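Local coordinates for protein glycine cleavage system transcriptional repressor, putative (PDB 1U8S) that probably represses transcription of the glycine cleavage system genes and carries two ACT domains in a two-chain assembly, at residues I19-V23 with L69-L75; V62-P67 with M78-T82. One frame throughout, in Å; residues are numbered along the deposited sequence.

In the fold
Both contacts lie in the first of the chain's two ACT domains, a four-stranded antiparallel sheet with two helices, and both use helix 56-71. Along the chain the segments alternate: 19-23, 62-67, 69-75, then 78-82. Contact 1 joins the last turn of that helix and the loop after it to the start of helix 19-28; contact 2 joins the preceding turns to strand 76-82, an outermost strand of the sheet within this chain. Their centres are about 13 Å apart. Helix 56-71 thus meets helix 19-28 at its C-terminal end and strand 76-82 further back, and both segments 19-23 and 78-82 also reach the second subunit.

Contact 1: residues I19-V23 with L69-L75; sequences ICNEV and LGQQHDL
The carboxylate of Glu22 lies over one face of the His73 imidazole, its plane turned 65° from the ring plane, while CD1 of Ile19 reaches the same residue obliquely and comes to 4.1 Å from His73 CB. Glu22 OE2 is 2.8 Å from His73 NE2, but the oxygen sits above the ring and the angle is poor for a hydrogen bond. The ring is held from its other nitrogen: ND1 donates to Leu69 O at 2.8 Å, the acceptor tilted 27° out of the ring plane, which ties the loop back to the last turn of helix 56-71. Beside the carboxylate, Leu69 CD1 lies 4.0 Å from Glu22 CB, and Leu69 CD2 lies 4.4 Å from Val23 CG2. Ile19, with CG1 anti to its backbone N (chi1 -170°), sends CD1 out to Leu75 CD1 at 3.9 Å. Ile19 and Val23 also pack on strand 45-54, through Phe46 and Leu48, so the apolar layer runs on into the ACT-domain sheet. Glu22 OE1 forms a salt bridge with Arg16 while OE2 lies over the ring, where its charge could help to stabilise positive charge on the imidazole.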
loop_
_atom_site.group_PDB
_atom_site.type_symbol
_atom_site.label_atom_id
_atom_site.label_comp_id
_atom_site.label_asym_id
_atom_site.label_seq_id
_atom_site.Cartn_x
_atom_site.Cartn_y
_atom_site.Cartn_z
ATOM N N ILE B 19 3.887 -8.300 -14.496
ATOM C CA ILE B 19 4.866 -7.442 -13.846
ATOM C C ILE B 19 5.095 -7.843 -12.387
ATOM O O ILE B 19 6.239 -7.953 -11.942
ATOM C CB ILE B 19 4.443 -5.954 -13.928
ATOM C CG1 ILE B 19 5.596 -5.061 -13.472
ATOM C CG2 ILE B 19 3.204 -5.706 -13.088
ATOM C CD1 ILE B 19 6.705 -4.925 -14.498
ATOM N N CYS B 20 4.012 -8.091 -11.652
ATOM C CA CYS B 20 4.105 -8.477 -10.245
ATOM C C CYS B 20 4.665 -9.891 -10.046
ATOM O O CYS B 20 5.136 -10.230 -8.965
ATOM C CB CYS B 20 2.730 -8.360 -9.580
ATOM S SG CYS B 20 2.742 -8.512 -7.772
ATOM N N ASN B 21 4.608 -10.721 -11.083
ATOM C CA ASN B 21 5.147 -12.075 -10.995
ATOM C C ASN B 21 6.659 -11.998 -10.876
ATOM O O ASN B 21 7.250 -12.503 -9.926
ATOM C CB ASN B 21 4.798 -12.885 -12.247
ATOM C CG ASN B 21 3.499 -13.653 -12.107
ATOM O OD1 ASN B 21 2.763 -13.830 -13.081
ATOM N ND2 ASN B 21 3.218 -14.133 -10.899
ATOM N N GLU B 22 7.275 -11.349 -11.854
ATOM C CA GLU B 22 8.722 -11.207 -11.901
ATOM C C GLU B 22 9.283 -10.576 -10.639
ATOM O O GLU B 22 10.351 -10.965 -10.166
ATOM C CB GLU B 22 9.108 -10.374 -13.122
ATOM C CG GLU B 22 8.530 -10.923 -14.417
ATOM C CD GLU B 22 8.479 -9.888 -15.524
ATOM O OE1 GLU B 22 7.837 -10.161 -16.562
ATOM O OE2 GLU B 22 9.082 -8.804 -15.358
ATOM N N VAL B 23 8.564 -9.606 -10.086
ATOM C CA VAL B 23 9.029 -8.943 -8.878
ATOM C C VAL B 23 9.157 -9.908 -7.713
ATOM O O VAL B 23 10.228 -10.025 -7.117
ATOM C CB VAL B 23 8.102 -7.798 -8.476
ATOM C CG1 VAL B 23 8.618 -7.144 -7.207
ATOM C CG2 VAL B 23 8.035 -6.776 -9.598
ATOM N N LEU B 69 15.638 -5.574 -13.874
ATOM C CA LEU B 69 14.264 -5.958 -14.166
ATOM C C LEU B 69 13.518 -4.689 -14.566
ATOM O O LEU B 69 12.691 -4.694 -15.480
ATOM C CB LEU B 69 13.624 -6.564 -12.919
ATOM C CG LEU B 69 12.313 -7.337 -13.071
ATOM C CD1 LEU B 69 12.558 -8.605 -13.881
ATOM C CD2 LEU B 69 11.767 -7.696 -11.692
ATOM N N GLY B 70 13.839 -3.597 -13.877
ATOM C CA GLY B 70 13.203 -2.319 -14.138
ATOM C C GLY B 70 13.682 -1.662 -15.413
ATOM O O GLY B 70 13.085 -0.698 -15.899
ATOM N N GLN B 71 14.772 -2.180 -15.963
ATOM C CA GLN B 71 15.320 -1.635 -17.193
ATOM C C GLN B 71 14.558 -2.194 -18.388
ATOM O O GLN B 71 14.129 -1.452 -19.268
ATOM C CB GLN B 71 16.804 -1.997 -17.304
ATOM C CG GLN B 71 17.434 -1.672 -18.653
ATOM C CD GLN B 71 18.618 -2.576 -18.970
ATOM O OE1 GLN B 71 18.494 -3.808 -18.970
ATOM N NE2 GLN B 71 19.769 -1.969 -19.248
ATOM N N GLN B 72 14.378 -3.510 -18.394
ATOM C CA GLN B 72 13.701 -4.192 -19.491
ATOM C C GLN B 72 12.170 -4.182 -19.441
ATOM O O GLN B 72 11.508 -4.832 -20.259
ATOM C CB GLN B 72 14.204 -5.635 -19.572
ATOM C CG GLN B 72 14.207 -6.371 -18.239
ATOM C CD GLN B 72 14.590 -7.835 -18.382
ATOM O OE1 GLN B 72 13.911 -8.604 -19.067
ATOM N NE2 GLN B 72 15.684 -8.228 -17.739
ATOM N N HIS B 73 11.616 -3.439 -18.486
ATOM C CA HIS B 73 10.168 -3.343 -18.335
ATOM C C HIS B 73 9.715 -1.905 -18.099
ATOM O O HIS B 73 8.552 -1.658 -17.782
ATOM C CB HIS B 73 9.702 -4.236 -17.179
ATOM C CG HIS B 73 9.963 -5.695 -17.406
ATOM N ND1 HIS B 73 11.225 -6.243 -17.342
ATOM C CD2 HIS B 73 9.127 -6.708 -17.743
ATOM C CE1 HIS B 73 11.158 -7.532 -17.631
ATOM N NE2 HIS B 73 9.897 -7.839 -17.879
ATOM N N ASP B 74 10.633 -0.958 -18.266
ATOM C CA ASP B 74 10.319 0.453 -18.065
ATOM C C ASP B 74 9.806 0.683 -16.646
ATOM O O ASP B 74 9.114 1.664 -16.361
ATOM C CB ASP B 74 9.279 0.915 -19.093
ATOM C CG ASP B 74 9.915 1.583 -20.308
ATOM O OD1 ASP B 74 10.455 2.703 -20.153
ATOM O OD2 ASP B 74 9.881 0.988 -21.411
ATOM N N LEU B 75 10.169 -0.240 -15.762
ATOM C CA LEU B 75 9.788 -0.198 -14.361
ATOM C C LEU B 75 10.708 0.797 -13.646
ATOM O O LEU B 75 11.836 1.018 -14.075
ATOM C CB LEU B 75 9.955 -1.600 -13.787
ATOM C CG LEU B 75 9.270 -2.027 -12.495
ATOM C CD1 LEU B 75 9.551 -3.507 -12.277
ATOM C CD2 LEU B 75 9.779 -1.207 -11.327
#

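Contact 2: residues V62-P67 with M78-T82; sequences VETTLP and MMKRT
NH1 of Arg81 meets both carboxylate oxygens of Glu63, in a salt bridge of 2.6 Å to OE1 with OE2 at 2.8 Å. OE1 approaches the guanidinium at its edge, near its plane, yet the two flat groups are turned 62° apart, so one nitrogen faces the carboxylate instead of two nitrogens pairing side by side with its oxygens. The Glu63 and Arg81 chains meet nearly perpendicular. Arg81 leaves the strand with CG anti to the carbonyl carbon and bends at chi3, which brings NH1 to the Glu63 carboxylate; its CG passes 3.4 Å from Glu63 OE2. Helix segment 62-67 and strand segment 78-82 run almost antiparallel, at 174°, their axes coming within 9.9 Å. This is the second helix of the ACT domain's beta-alpha-beta-beta-alpha-beta fold lying against the strand that follows it. Met79 lies between helix and strand. Its thioether bends at chi3 (-74°), bringing CE alongside the Glu63 backbone, 3.9 Å from Glu63 CB, and setting SD 3.6 Å from CD2 of Leu66. The Leu66 and Met79 side chains run alongside each other, pointing opposite ways, and Leu66 packs onward against Ile9 of the neighbouring strand 5-14. Pro67 CG touches Met79 CE more loosely, at 4.4 Å. On the strand's other side, Met78 and Lys80 turn away from the helix: Met78 packs on Met78 of the second subunit, and Lys80 forms a salt bridge with Glu45 of that subunit.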
loop_
_atom_site.group_PDB
_atom_site.type_symbol
_atom_site.label_atom_id
_atom_site.label_comp_id
_atom_site.label_asym_id
_atom_site.label_seq_id
_atom_site.Cartn_x
_atom_site.Cartn_y
_atom_site.Cartn_z
ATOM N N VAL B 62 19.498 -9.084 -4.517
ATOM C CA VAL B 62 18.255 -8.397 -4.847
ATOM C C VAL B 62 18.538 -6.939 -5.202
ATOM O O VAL B 62 17.915 -6.380 -6.106
ATOM C CB VAL B 62 17.255 -8.435 -3.665
ATOM C CG1 VAL B 62 15.980 -7.697 -4.030
ATOM C CG2 VAL B 62 16.944 -9.865 -3.304
ATOM N N GLU B 63 19.479 -6.326 -4.491
ATOM C CA GLU B 63 19.828 -4.932 -4.742
ATOM C C GLU B 63 20.473 -4.769 -6.113
ATOM O O GLU B 63 20.426 -3.690 -6.706
ATOM C CB GLU B 63 20.782 -4.416 -3.660
ATOM C CG GLU B 63 20.221 -4.474 -2.249
ATOM C CD GLU B 63 21.212 -3.982 -1.206
ATOM O OE1 GLU B 63 22.336 -4.529 -1.146
ATOM O OE2 GLU B 63 20.866 -3.049 -0.446
ATOM N N THR B 64 21.074 -5.839 -6.622
ATOM C CA THR B 64 21.706 -5.755 -7.926
ATOM C C THR B 64 20.748 -6.084 -9.055
ATOM O O THR B 64 20.542 -5.267 -9.953
ATOM C CB THR B 64 22.910 -6.696 -8.045
ATOM O OG1 THR B 64 23.862 -6.401 -7.016
ATOM C CG2 THR B 64 23.570 -6.517 -9.408
ATOM N N THR B 65 20.155 -7.273 -9.007
ATOM C CA THR B 65 19.240 -7.723 -10.058
ATOM C C THR B 65 17.950 -6.918 -10.277
ATOM O O THR B 65 17.492 -6.789 -11.413
ATOM C CB THR B 65 18.857 -9.195 -9.839
ATOM O OG1 THR B 65 18.208 -9.341 -8.571
ATOM C CG2 THR B 65 20.097 -10.065 -9.862
ATOM N N LEU B 66 17.375 -6.376 -9.205
ATOM C CA LEU B 66 16.130 -5.612 -9.293
ATOM C C LEU B 66 16.150 -4.444 -10.281
ATOM O O LEU B 66 15.234 -4.287 -11.082
ATOM C CB LEU B 66 15.727 -5.091 -7.905
ATOM C CG LEU B 66 14.301 -4.544 -7.731
ATOM C CD1 LEU B 66 13.304 -5.674 -7.923
ATOM C CD2 LEU B 66 14.138 -3.934 -6.346
ATOM N N PRO B 67 17.191 -3.603 -10.238
ATOM C CA PRO B 67 17.196 -2.487 -11.190
ATOM C C PRO B 67 17.151 -2.948 -12.653
ATOM O O PRO B 67 16.556 -2.280 -13.500
ATOM C CB PRO B 67 18.493 -1.750 -10.849
ATOM C CG PRO B 67 18.698 -2.062 -9.383
ATOM C CD PRO B 67 18.344 -3.529 -9.325
ATOM N N MET B 78 13.281 1.748 -6.405
ATOM C CA MET B 78 13.830 2.544 -5.330
ATOM C C MET B 78 13.952 1.584 -4.150
ATOM O O MET B 78 12.981 0.923 -3.796
ATOM C CB MET B 78 12.848 3.678 -5.023
ATOM C CG MET B 78 13.386 4.813 -4.190
ATOM S SD MET B 78 12.300 6.274 -4.330
ATOM C CE MET B 78 10.981 5.867 -3.130
ATOM N N MET B 79 15.141 1.485 -3.562
ATOM C CA MET B 79 15.351 0.590 -2.423
ATOM C C MET B 79 16.046 1.299 -1.265
ATOM O O MET B 79 16.601 2.381 -1.431
ATOM C CB MET B 79 16.211 -0.603 -2.820
ATOM C CG MET B 79 15.797 -1.294 -4.090
ATOM S SD MET B 79 16.965 -2.600 -4.466
ATOM C CE MET B 79 18.409 -1.624 -5.037
ATOM N N LYS B 80 16.015 0.672 -0.094
ATOM C CA LYS B 80 16.656 1.230 1.083
ATOM C C LYS B 80 16.715 0.229 2.220
ATOM O O LYS B 80 15.685 -0.236 2.706
ATOM C CB LYS B 80 15.933 2.490 1.567
ATOM C CG LYS B 80 16.482 3.000 2.892
ATOM C CD LYS B 80 15.868 4.311 3.325
ATOM C CE LYS B 80 16.503 4.782 4.621
ATOM N NZ LYS B 80 16.051 6.142 5.006
ATOM N N ARG B 81 17.924 -0.102 2.650
ATOM C CA ARG B 81 18.074 -1.028 3.752
ATOM C C ARG B 81 17.449 -0.353 4.975
ATOM O O ARG B 81 17.290 0.869 5.006
ATOM C CB ARG B 81 19.556 -1.332 3.980
ATOM C CG ARG B 81 20.274 -1.832 2.723
ATOM C CD ARG B 81 21.789 -1.948 2.933
ATOM N NE ARG B 81 22.199 -3.254 3.449
ATOM C CZ ARG B 81 22.647 -4.249 2.687
ATOM N NH1 ARG B 81 22.754 -4.093 1.371
ATOM N NH2 ARG B 81 22.978 -5.408 3.241
ATOM N N THR B 82 17.080 -1.151 5.970
ATOM C CA THR B 82 16.464 -0.622 7.178
ATOM C C THR B 82 16.532 -1.651 8.311
ATOM O O THR B 82 16.779 -2.829 8.073
ATOM C CB THR B 82 14.991 -0.232 6.902
ATOM O OG1 THR B 82 14.420 0.370 8.068
ATOM C CG2 THR B 82 14.174 -1.455 6.518
#